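Local coordinates for ribosome-inactivating protein (Lychnis chalcedonica, PDB 2G5X), which belongs to the plant ribosome-inactivating proteins, a family of proteins whose fold combines a mixed beta sheet with a mostly helical part, at residues D179-N183 with R184-S188. Sequence-based numbering, arbitrary orientation. Where two conformers were deposited one is given.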
loop_
_atom_site.group_PDB
_atom_site.type_symbol
_atom_site.label_atom_id
_atom_site.label_comp_id
_atom_site.label_asym_id
_atom_site.label_seq_id
_atom_site.Cartn_x
_atom_site.Cartn_y
_atom_site.Cartn_z
ATOM N N ASP A 179 -0.447 7.929 12.177
ATOM C CA ASP A 179 -0.309 8.120 13.615
ATOM C C ASP A 179 -0.777 6.897 14.403
ATOM O O ASP A 179 -0.179 6.541 15.418
ATOM C CB ASP A 179 -1.089 9.359 14.062
ATOM C CG ASP A 179 -0.248 10.617 14.017
ATOM O OD1 ASP A 179 -0.784 11.708 14.322
ATOM O OD2 ASP A 179 0.943 10.517 13.666
ATOM N N GLN A 180 -1.841 6.249 13.941
ATOM C CA GLN A 180 -2.328 5.059 14.628
ATOM C C GLN A 180 -1.293 3.934 14.540
ATOM O O GLN A 180 -1.064 3.214 15.512
ATOM C CB GLN A 180 -3.663 4.600 14.030
ATOM C CG GLN A 180 -4.815 5.567 14.288
ATOM C CD GLN A 180 -5.146 5.698 15.766
ATOM O OE1 GLN A 180 -5.216 6.804 16.307
ATOM N NE2 GLN A 180 -5.354 4.567 16.427
ATOM N N VAL A 181 -0.656 3.784 13.381
ATOM C CA VAL A 181 0.351 2.739 13.214
ATOM C C VAL A 181 1.575 3.018 14.087
ATOM O O VAL A 181 2.122 2.113 14.719
ATOM C CB VAL A 181 0.788 2.613 11.734
ATOM C CG1 VAL A 181 1.902 1.575 11.598
ATOM C CG2 VAL A 181 -0.405 2.213 10.884
ATOM N N ILE A 182 2.000 4.277 14.125
ATOM C CA ILE A 182 3.153 4.651 14.934
ATOM C C ILE A 182 2.922 4.360 16.417
ATOM O O ILE A 182 3.801 3.823 17.096
ATOM C CB ILE A 182 3.473 6.155 14.794
ATOM C CG1 ILE A 182 3.962 6.457 13.379
ATOM C CG2 ILE A 182 4.516 6.564 15.826
ATOM C CD1 ILE A 182 4.093 7.939 13.087
ATOM N N ASN A 183 1.738 4.706 16.911
ATOM C CA ASN A 183 1.422 4.518 18.324
ATOM C C ASN A 183 0.964 3.131 18.756
ATOM O O ASN A 183 1.180 2.746 19.908
ATOM C CB ASN A 183 0.360 5.533 18.775
ATOM C CG ASN A 183 0.872 6.961 18.779
ATOM O OD1 ASN A 183 0.698 7.707 17.812
ATOM N ND2 ASN A 183 1.509 7.350 19.873
ATOM N N ARG A 184 0.350 2.380 17.847
ATOM C CA ARG A 184 -0.185 1.065 18.191
ATOM C C ARG A 184 0.352 -0.127 17.405
ATOM O O ARG A 184 0.077 -1.274 17.769
ATOM C CB ARG A 184 -1.709 1.092 18.035
ATOM C CG ARG A 184 -2.401 2.254 18.738
ATOM C CD ARG A 184 -3.812 2.461 18.202
ATOM N NE ARG A 184 -4.677 1.303 18.415
ATOM C CZ ARG A 184 -5.910 1.195 17.927
ATOM N NH1 ARG A 184 -6.420 2.176 17.195
ATOM N NH2 ARG A 184 -6.632 0.110 18.167
ATOM N N GLY A 185 1.107 0.121 16.340
ATOM C CA GLY A 185 1.578 -0.993 15.534
ATOM C C GLY A 185 3.065 -1.214 15.357
ATOM O O GLY A 185 3.465 -1.988 14.488
ATOM N N MET A 186 3.885 -0.555 16.168
ATOM C CA MET A 186 5.329 -0.721 16.066
ATOM C C MET A 186 5.806 -1.916 16.891
ATOM O O MET A 186 6.594 -2.734 16.413
ATOM C CB MET A 186 6.051 0.551 16.531
ATOM C CG MET A 186 6.009 1.715 15.541
ATOM S SD MET A 186 6.835 1.382 13.950
ATOM C CE MET A 186 5.419 1.104 12.897
ATOM N N TYR A 187 5.316 -2.016 18.125
ATOM C CA TYR A 187 5.701 -3.109 19.017
ATOM C C TYR A 187 4.556 -4.072 19.294
ATOM O O TYR A 187 4.741 -5.099 19.952
ATOM C CB TYR A 187 6.200 -2.557 20.352
ATOM C CG TYR A 187 7.384 -1.634 20.231
ATOM C CD1 TYR A 187 7.211 -0.283 19.948
ATOM C CD2 TYR A 187 8.684 -2.114 20.389
ATOM C CE1 TYR A 187 8.306 0.575 19.829
ATOM C CE2 TYR A 187 9.782 -1.268 20.270
ATOM C CZ TYR A 187 9.582 0.073 19.991
ATOM O OH TYR A 187 10.665 0.916 19.879
ATOM N N SER A 188 3.374 -3.739 18.792
ATOM C CA SER A 188 2.201 -4.572 19.019
ATOM C C SER A 188 1.373 -4.678 17.750
ATOM O O SER A 188 1.810 -4.274 16.673
ATOM C CB SER A 188 1.341 -3.959 20.125
ATOM O OG SER A 188 0.426 -4.903 20.653
#
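Gln180 and Val181 meet Arg184, Gly185 and Met186 in a local contact at the C-terminal end of helix 175-184, where the chain passes into the loop leading to helix 193-201. Two alpha-helical i to i+4 backbone hydrogen bonds close the last turn. Arg184 N donates to Gln180 O at 2.9 Å. Gly185 N donates to Val181 O at 2.8 Å. Gly185 is the first residue to leave helical geometry, and beyond it the chain turns away from the helix.

On one flank Gln180 and Arg184 run side by side and point the same way. The arginine extends from its backbone and bends at chi3 (62°), which carries the guanidinium alongside the end of Gln180. One corner of the glutamine amide meets the edge of the guanidinium, near its plane, while the amide as a whole is turned 79° from it.

This C-terminal helix end lies in the helical part of the ribosome-inactivating protein fold, against helix 10-25. Val181 and Ile182 both touch Tyr13 of that helix.

Met186 follows the turn and is buried. Its side chain bends at chi2 (-63°) and again at chi3, and turns back toward Val181. Met186 CE lies 3.8 Å from Val181 CG1, an apolar contact between branches that cross at a slant. Met186 CG lies 3.4 Å from Ile182 O. Phe190, from the same loop, touches both Val181 and Arg184. The backbone of Gly185 is hydrogen-bonded to Val137, which ties the turn to the start of helix 137-145.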